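Local coordinates for putative cell adhesion protein (Bacteroides eggerthii, PDB 4GPV) that is probably a FimA-like pilus (fimbrial) subunit that takes part in cell adhesion on the bacterial surface, at residues Thr80-Thr92 with Asn130-Gly144. Sequence-based numbering, arbitrary orientation.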
ATOM      1  N   THR A  80     -20.010 -27.412   6.328  1.00 26.95           N
ATOM      2  CA  THR A  80     -20.991 -28.318   5.741  1.00 26.80           C
ATOM      3  C   THR A  80     -20.980 -28.236   4.217  1.00 29.33           C
ATOM      4  O   THR A  80     -20.289 -27.382   3.637  1.00 26.71           O
ATOM      5  CB  THR A  80     -22.422 -28.004   6.270  1.00 35.63           C
ATOM      6  OG1 THR A  80     -22.957 -26.897   5.551  1.00 35.88           O
ATOM      7  CG2 THR A  80     -22.500 -27.764   7.799  1.00 32.34           C
ATOM      8  N   THR A  81     -21.826 -29.071   3.584  1.00 29.17           N
ATOM      9  CA  THR A  81     -21.994 -29.089   2.126  1.00 28.94           C
ATOM     10  C   THR A  81     -22.790 -27.867   1.639  1.00 33.04           C
ATOM     11  O   THR A  81     -22.953 -27.676   0.420  1.00 31.33           O
ATOM     12  CB  THR A  81     -22.641 -30.387   1.675  1.00 34.30           C
ATOM     13  OG1 THR A  81     -23.855 -30.596   2.403  1.00 33.90           O
ATOM     14  CG2 THR A  81     -21.704 -31.563   1.822  1.00 33.66           C
ATOM     15  N   ALA A  82     -23.212 -27.003   2.583  1.00 29.56           N
ATOM     16  CA  ALA A  82     -23.890 -25.751   2.264  1.00 29.28           C
ATOM     17  C   ALA A  82     -22.885 -24.629   1.955  1.00 29.56           C
ATOM     18  O   ALA A  82     -23.309 -23.586   1.455  1.00 28.99           O
ATOM     19  CB  ALA A  82     -24.812 -25.335   3.397  1.00 30.79           C
ATOM     20  N   ALA A  83     -21.561 -24.815   2.232  1.00 26.30           N
ATOM     21  CA  ALA A  83     -20.556 -23.788   1.914  1.00 26.20           C
ATOM     22  C   ALA A  83     -20.520 -23.529   0.402  1.00 29.58           C
ATOM     23  O   ALA A  83     -20.462 -24.478  -0.381  1.00 27.97           O
ATOM     24  CB  ALA A  83     -19.170 -24.216   2.403  1.00 26.67           C
ATOM     25  N   LYS A  84     -20.552 -22.239   0.004  1.00 26.98           N
ATOM     26  CA  LYS A  84     -20.525 -21.810  -1.402  1.00 26.92           C
ATOM     27  C   LYS A  84     -19.329 -20.919  -1.749  1.00 27.32           C
ATOM     28  O   LYS A  84     -18.910 -20.891  -2.907  1.00 26.00           O
ATOM     29  CB  LYS A  84     -21.804 -21.035  -1.744  1.00 29.77           C
ATOM     30  CG  LYS A  84     -23.070 -21.909  -1.720  1.00 38.54           C
ATOM     31  CD  LYS A  84     -23.138 -22.948  -2.851  1.00 46.90           C
ATOM     32  CE  LYS A  84     -23.333 -22.352  -4.226  1.00 61.35           C
ATOM     33  NZ  LYS A  84     -23.235 -23.383  -5.293  1.00 70.63           N
ATOM     34  N   LYS A  85     -18.817 -20.165  -0.761  1.00 22.99           N
ATOM     35  CA  LYS A  85     -17.704 -19.232  -0.969  1.00 22.33           C
ATOM     36  C   LYS A  85     -16.717 -19.312   0.148  1.00 24.14           C
ATOM     37  O   LYS A  85     -17.119 -19.421   1.310  1.00 23.99           O
ATOM     38  CB  LYS A  85     -18.238 -17.788  -1.042  1.00 25.58           C
ATOM     39  CG  LYS A  85     -18.881 -17.378  -2.366  1.00 45.51           C
ATOM     40  CD  LYS A  85     -17.862 -17.022  -3.458  1.00 54.02           C
ATOM     41  CE  LYS A  85     -17.237 -15.660  -3.327  1.00 61.13           C
ATOM     42  NZ  LYS A  85     -16.182 -15.473  -4.348  1.00 68.23           N
ATOM     43  N   ALA A  86     -15.419 -19.221  -0.193  1.00 22.57           N
ATOM     44  CA  ALA A  86     -14.329 -19.179   0.783  1.00 22.27           C
ATOM     45  C   ALA A  86     -13.569 -17.883   0.587  1.00 24.44           C
ATOM     46  O   ALA A  86     -13.259 -17.525  -0.555  1.00 23.52           O
ATOM     47  CB  ALA A  86     -13.408 -20.389   0.599  1.00 23.76           C
ATOM     48  N   TYR A  87     -13.394 -17.110   1.666  1.00 19.42           N
ATOM     49  CA  TYR A  87     -12.604 -15.888   1.674  1.00 18.28           C
ATOM     50  C   TYR A  87     -11.436 -16.109   2.584  1.00 20.90           C
ATOM     51  O   TYR A  87     -11.584 -16.737   3.657  1.00 19.37           O
ATOM     52  CB  TYR A  87     -13.446 -14.724   2.174  1.00 20.19           C
ATOM     53  CG  TYR A  87     -14.555 -14.288   1.246  1.00 21.86           C
ATOM     54  CD1 TYR A  87     -15.793 -14.919   1.263  1.00 23.97           C
ATOM     55  CD2 TYR A  87     -14.426 -13.142   0.473  1.00 22.70           C
ATOM     56  CE1 TYR A  87     -16.828 -14.503   0.423  1.00 25.57           C
ATOM     57  CE2 TYR A  87     -15.468 -12.688  -0.334  1.00 23.94           C
ATOM     58  CZ  TYR A  87     -16.667 -13.373  -0.358  1.00 29.81           C
ATOM     59  OH  TYR A  87     -17.691 -12.919  -1.154  1.00 30.16           O
ATOM     60  N   VAL A  88     -10.267 -15.606   2.169  1.00 17.98           N
ATOM     61  CA  VAL A  88      -9.036 -15.763   2.970  1.00 18.40           C
ATOM     62  C   VAL A  88      -8.400 -14.388   3.161  1.00 20.89           C
ATOM     63  O   VAL A  88      -8.248 -13.634   2.194  1.00 19.55           O
ATOM     64  CB  VAL A  88      -8.019 -16.764   2.328  1.00 22.93           C
ATOM     65  CG1 VAL A  88      -6.721 -16.841   3.137  1.00 22.95           C
ATOM     66  CG2 VAL A  88      -8.626 -18.164   2.178  1.00 23.43           C
ATOM     67  N   VAL A  89      -8.006 -14.087   4.387  1.00 17.51           N
ATOM     68  CA  VAL A  89      -7.267 -12.876   4.707  1.00 18.23           C
ATOM     69  C   VAL A  89      -6.010 -13.332   5.421  1.00 21.25           C
ATOM     70  O   VAL A  89      -6.116 -14.050   6.405  1.00 20.22           O
ATOM     71  CB  VAL A  89      -8.069 -11.831   5.537  1.00 23.24           C
ATOM     72  CG1 VAL A  89      -7.196 -10.614   5.849  1.00 23.93           C
ATOM     73  CG2 VAL A  89      -9.343 -11.385   4.811  1.00 23.29           C
ATOM     74  N   ALA A  90      -4.839 -12.920   4.942  1.00 18.17           N
ATOM     75  CA  ALA A  90      -3.582 -13.302   5.599  1.00 20.11           C
ATOM     76  C   ALA A  90      -2.964 -12.113   6.313  1.00 20.61           C
ATOM     77  O   ALA A  90      -3.087 -10.963   5.855  1.00 19.21           O
ATOM     78  CB  ALA A  90      -2.591 -13.814   4.551  1.00 21.59           C
ATOM     79  N   ASN A  91      -2.260 -12.402   7.404  1.00 19.63           N
ATOM     80  CA  ASN A  91      -1.370 -11.508   8.136  1.00 19.16           C
ATOM     81  C   ASN A  91      -2.060 -10.385   8.883  1.00 22.29           C
ATOM     82  O   ASN A  91      -1.428  -9.374   9.165  1.00 21.07           O
ATOM     83  CB  ASN A  91      -0.272 -10.979   7.185  1.00 19.31           C
ATOM     84  CG  ASN A  91       0.655 -12.071   6.719  1.00 23.06           C
ATOM     85  OD1 ASN A  91       0.828 -13.092   7.393  1.00 23.44           O
ATOM     86  ND2 ASN A  91       1.341 -11.862   5.596  1.00 21.11           N
ATOM     87  N   THR A  92      -3.292 -10.614   9.357  1.00 19.68           N
ATOM     88  CA  THR A  92      -3.943  -9.614  10.217  1.00 20.46           C
ATOM     89  C   THR A  92      -3.919 -10.087  11.696  1.00 24.45           C
ATOM     90  O   THR A  92      -4.441  -9.394  12.562  1.00 25.88           O
ATOM     91  CB  THR A  92      -5.361  -9.275   9.780  1.00 23.62           C
ATOM     92  OG1 THR A  92      -6.234 -10.421   9.930  1.00 21.96           O
ATOM     93  CG2 THR A  92      -5.430  -8.636   8.377  1.00 22.32           C
ATOM     94  N   ASN A 130       5.405  -8.539   7.041  1.00 21.75           N
ATOM     95  CA  ASN A 130       3.972  -8.744   7.313  1.00 21.16           C
ATOM     96  C   ASN A 130       3.161  -7.860   6.423  1.00 22.67           C
ATOM     97  O   ASN A 130       2.918  -6.685   6.749  1.00 21.10           O
ATOM     98  CB  ASN A 130       3.620  -8.488   8.807  1.00 24.47           C
ATOM     99  CG  ASN A 130       2.228  -8.971   9.157  1.00 29.72           C
ATOM    100  OD1 ASN A 130       2.025 -10.166   9.366  1.00 25.62           O
ATOM    101  ND2 ASN A 130       1.226  -8.079   9.097  1.00 25.85           N
ATOM    102  N   LEU A 131       2.740  -8.415   5.289  1.00 18.71           N
ATOM    103  CA  LEU A 131       1.920  -7.689   4.328  1.00 17.64           C
ATOM    104  C   LEU A 131       0.529  -8.328   4.260  1.00 20.31           C
ATOM    105  O   LEU A 131       0.421  -9.537   4.095  1.00 19.96           O
ATOM    106  CB  LEU A 131       2.580  -7.678   2.917  1.00 16.95           C
ATOM    107  CG  LEU A 131       3.863  -6.863   2.838  1.00 20.08           C
ATOM    108  CD1 LEU A 131       4.617  -7.155   1.551  1.00 22.22           C
ATOM    109  CD2 LEU A 131       3.565  -5.363   3.024  1.00 19.20           C
ATOM    110  N   TRP A 132      -0.524  -7.520   4.380  1.00 17.68           N
ATOM    111  CA  TRP A 132      -1.883  -8.071   4.293  1.00 18.79           C
ATOM    112  C   TRP A 132      -2.135  -8.587   2.885  1.00 21.41           C
ATOM    113  O   TRP A 132      -1.742  -7.930   1.923  1.00 19.11           O
ATOM    114  CB  TRP A 132      -2.932  -6.992   4.619  1.00 18.53           C
ATOM    115  CG  TRP A 132      -2.960  -6.538   6.056  1.00 18.36           C
ATOM    116  CD1 TRP A 132      -2.360  -7.134   7.126  1.00 20.89           C
ATOM    117  CD2 TRP A 132      -3.691  -5.412   6.576  1.00 18.06           C
ATOM    118  NE1 TRP A 132      -2.620  -6.419   8.270  1.00 19.58           N
ATOM    119  CE2 TRP A 132      -3.458  -5.371   7.968  1.00 20.08           C
ATOM    120  CE3 TRP A 132      -4.510  -4.428   5.993  1.00 18.77           C
ATOM    121  CZ2 TRP A 132      -4.003  -4.374   8.795  1.00 20.65           C
ATOM    122  CZ3 TRP A 132      -5.039  -3.416   6.809  1.00 20.21           C
ATOM    123  CH2 TRP A 132      -4.786  -3.403   8.194  1.00 20.94           C
HETATM  124  N   MSE A 133      -2.771  -9.756   2.771  1.00 17.85           N
HETATM  125  CA  MSE A 133      -3.151 -10.380   1.504  1.00 16.49           C
HETATM  126  C   MSE A 133      -4.541 -10.928   1.627  1.00 20.84           C
HETATM  127  O   MSE A 133      -4.978 -11.268   2.737  1.00 20.14           O
HETATM  128  CB  MSE A 133      -2.193 -11.512   1.106  1.00 17.73           C
HETATM  129  CG  MSE A 133      -0.761 -11.018   0.834  1.00 22.46           C
HETATM  130 SE   MSE A 133       0.427 -12.519   0.516  0.75 31.45          SE
HETATM  131  CE  MSE A 133       1.093 -12.825   2.280  1.00 28.59           C
ATOM    132  N   SER A 134      -5.268 -10.952   0.523  1.00 18.21           N
ATOM    133  CA  SER A 134      -6.611 -11.486   0.584  1.00 16.44           C
ATOM    134  C   SER A 134      -6.972 -12.134  -0.742  1.00 21.17           C
ATOM    135  O   SER A 134      -6.365 -11.864  -1.777  1.00 19.97           O
ATOM    136  CB  SER A 134      -7.616 -10.402   0.980  1.00 20.07           C
ATOM    137  OG  SER A 134      -7.803  -9.492  -0.100  1.00 24.47           O
ATOM    138  N   GLY A 135      -7.947 -13.006  -0.698  1.00 20.01           N
ATOM    139  CA  GLY A 135      -8.416 -13.699  -1.890  1.00 20.39           C
ATOM    140  C   GLY A 135      -9.702 -14.423  -1.613  1.00 21.85           C
ATOM    141  O   GLY A 135     -10.118 -14.529  -0.461  1.00 20.13           O
ATOM    142  N   GLU A 136     -10.357 -14.940  -2.675  1.00 20.71           N
ATOM    143  CA  GLU A 136     -11.622 -15.644  -2.458  1.00 21.76           C
ATOM    144  C   GLU A 136     -11.825 -16.670  -3.551  1.00 24.46           C
ATOM    145  O   GLU A 136     -11.288 -16.510  -4.647  1.00 23.39           O
ATOM    146  CB  GLU A 136     -12.818 -14.650  -2.435  1.00 24.65           C
ATOM    147  CG  GLU A 136     -13.089 -13.971  -3.773  1.00 29.18           C
ATOM    148  CD  GLU A 136     -14.008 -12.769  -3.733  1.00 51.81           C
ATOM    149  OE1 GLU A 136     -13.539 -11.681  -3.335  1.00 45.24           O
ATOM    150  OE2 GLU A 136     -15.179 -12.898  -4.157  1.00 54.39           O
ATOM    151  N   SER A 137     -12.661 -17.670  -3.282  1.00 21.59           N
ATOM    152  CA  SER A 137     -12.935 -18.701  -4.277  1.00 23.57           C
ATOM    153  C   SER A 137     -14.300 -19.298  -4.066  1.00 27.21           C
ATOM    154  O   SER A 137     -14.802 -19.333  -2.931  1.00 26.20           O
ATOM    155  CB  SER A 137     -11.870 -19.798  -4.177  1.00 29.72           C
ATOM    156  OG  SER A 137     -12.144 -20.909  -5.017  1.00 42.68           O
ATOM    157  N   GLU A 138     -14.882 -19.824  -5.156  1.00 25.60           N
ATOM    158  CA  GLU A 138     -16.114 -20.598  -5.091  1.00 26.32           C
ATOM    159  C   GLU A 138     -15.789 -21.979  -4.470  1.00 29.36           C
ATOM    160  O   GLU A 138     -14.671 -22.485  -4.638  1.00 29.23           O
ATOM    161  CB  GLU A 138     -16.737 -20.755  -6.501  1.00 28.65           C
ATOM    162  CG  GLU A 138     -18.205 -21.163  -6.439  1.00 46.21           C
ATOM    163  CD  GLU A 138     -18.940 -21.360  -7.754  1.00 74.90           C
ATOM    164  OE1 GLU A 138     -18.282 -21.408  -8.819  1.00 69.78           O
ATOM    165  OE2 GLU A 138     -20.184 -21.502  -7.711  1.00 71.42           O
ATOM    166  N   VAL A 139     -16.727 -22.537  -3.722  1.00 25.15           N
ATOM    167  CA  VAL A 139     -16.612 -23.867  -3.106  1.00 24.82           C
ATOM    168  C   VAL A 139     -17.517 -24.803  -3.907  1.00 31.36           C
ATOM    169  O   VAL A 139     -18.700 -24.501  -4.047  1.00 31.73           O
ATOM    170  CB  VAL A 139     -16.980 -23.842  -1.607  1.00 28.17           C
ATOM    171  CG1 VAL A 139     -16.964 -25.248  -1.016  1.00 28.15           C
ATOM    172  CG2 VAL A 139     -16.025 -22.924  -0.842  1.00 26.62           C
ATOM    173  N   LYS A 140     -16.976 -25.927  -4.415  1.00 30.00           N
ATOM    174  CA  LYS A 140     -17.755 -26.888  -5.217  1.00 31.95           C
ATOM    175  C   LYS A 140     -17.645 -28.298  -4.659  1.00 35.78           C
ATOM    176  O   LYS A 140     -16.530 -28.764  -4.405  1.00 36.68           O
ATOM    177  CB  LYS A 140     -17.303 -26.881  -6.687  1.00 35.23           C
ATOM    178  CG  LYS A 140     -17.671 -25.597  -7.425  1.00 49.54           C
ATOM    179  CD  LYS A 140     -17.546 -25.745  -8.936  1.00 63.60           C
ATOM    180  CE  LYS A 140     -16.191 -25.365  -9.486  1.00 75.73           C
ATOM    181  NZ  LYS A 140     -16.089 -25.656 -10.943  1.00 86.92           N
ATOM    182  N   PHE A 141     -18.785 -28.951  -4.442  1.00 32.34           N
ATOM    183  CA  PHE A 141     -18.843 -30.310  -3.894  1.00 32.05           C
ATOM    184  C   PHE A 141     -19.268 -31.355  -4.932  1.00 44.98           C
ATOM    185  O   PHE A 141     -18.931 -32.534  -4.766  1.00 46.52           O
ATOM    186  CB  PHE A 141     -19.824 -30.373  -2.712  1.00 33.13           C
ATOM    187  CG  PHE A 141     -19.320 -29.701  -1.463  1.00 32.45           C
ATOM    188  CD1 PHE A 141     -18.485 -30.378  -0.577  1.00 33.55           C
ATOM    189  CD2 PHE A 141     -19.687 -28.394  -1.162  1.00 31.50           C
ATOM    190  CE1 PHE A 141     -18.024 -29.756   0.585  1.00 33.29           C
ATOM    191  CE2 PHE A 141     -19.233 -27.780   0.011  1.00 33.59           C
ATOM    192  CZ  PHE A 141     -18.397 -28.461   0.871  1.00 31.56           C
ATOM    193  N   ASN A 142     -20.084 -30.948  -5.939  1.00 45.99           N
ATOM    194  CA  ASN A 142     -20.645 -31.816  -6.991  1.00 49.16           C
ATOM    195  C   ASN A 142     -21.364 -33.074  -6.407  1.00 55.34           C
ATOM    196  O   ASN A 142     -21.095 -34.215  -6.813  1.00 56.32           O
ATOM    197  CB  ASN A 142     -19.560 -32.205  -8.000  1.00 57.19           C
ATOM    198  CG  ASN A 142     -19.359 -31.167  -9.072  1.00 87.72           C
ATOM    199  OD1 ASN A 142     -19.751 -31.360 -10.229  1.00 87.43           O
ATOM    200  ND2 ASN A 142     -18.769 -30.033  -8.710  1.00 77.79           N
ATOM    201  N   GLY A 143     -22.266 -32.839  -5.454  1.00 50.66           N
ATOM    202  CA  GLY A 143     -23.038 -33.892  -4.798  1.00 50.42           C
ATOM    203  C   GLY A 143     -22.340 -34.627  -3.667  1.00 51.07           C
ATOM    204  O   GLY A 143     -22.994 -35.357  -2.912  1.00 51.69           O
ATOM    205  N   GLY A 144     -21.026 -34.422  -3.539  1.00 43.39           N
ATOM    206  CA  GLY A 144     -20.208 -35.069  -2.524  1.00 41.59           C
ATOM    207  C   GLY A 144     -20.066 -34.282  -1.238  1.00 40.13           C
ATOM    208  O   GLY A 144     -20.666 -33.222  -1.071  1.00 36.57           O
TER
HETATM  209  O   HOH W   1     -17.277 -11.285  -3.301  1.00 42.52           O
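Asn91 and Asn130 meet just past one end of the strand pair 83-90 and 133-138, in the loops that lead out of the one and into the other. Their side chains run past one another head to tail, with amide planes 47° apart. Asn130 ND2 donates to Asn91 O at 3.0 Å, in the carbonyl plane. Its CG lies anti to the backbone N (chi1 -168°), which swings the amide back to this carbonyl. Asn91 ND2 reaches the next residue and donates to Leu131 O at 2.9 Å, from above the carbonyl plane. An alanine in place of Asn130 would probably leave Asn91 O without this donor and Asn48 ND2 without the OD1 acceptor it uses. Asn48 also gives its backbone N to Asn91 OD1, so one outside loop residue holds both amides.

Next to this pair, Thr92 CG2 sits over one face of the Trp132 indole, 3.6 Å from the centroid of its five-membered ring. Asn91 O lies at the edge of that ring.

Along the strands, backbone bonds join Ala86 with Ser137 and Val88 with Gly135. Ala90 N also donates to Met133 O, but the return bond is weak. On the face carrying Lys85, Tyr87 and Glu136, Lys85 NZ forms a salt bridge with Glu136, 2.8 Å from OE2, which receives it on the anti lone pair. The Lys85 chain bends at chi2 and chi3 to bring NZ there. Glu136 CB packs off-centre against the Tyr87 ring, and a water donates to both Tyr87 OH and Glu136 OE2. Tyr87 OH is also bonded to Glu106 of helix 106-111.

At the far end, Thr81 CA makes a CH-pi contact over one face of the Phe141 ring, 4.0 Å from its centroid and shifted toward the rim. Val139 CG2 packs on Ala86 CB.

Strands 50-56 and 146-169 flank the pair. Lys84 and Lys85 form a classic beta bulge opposite Phe55. The arrangement is an antiparallel strand pair inside a large mixed beta-sheet of this FimA-family protein.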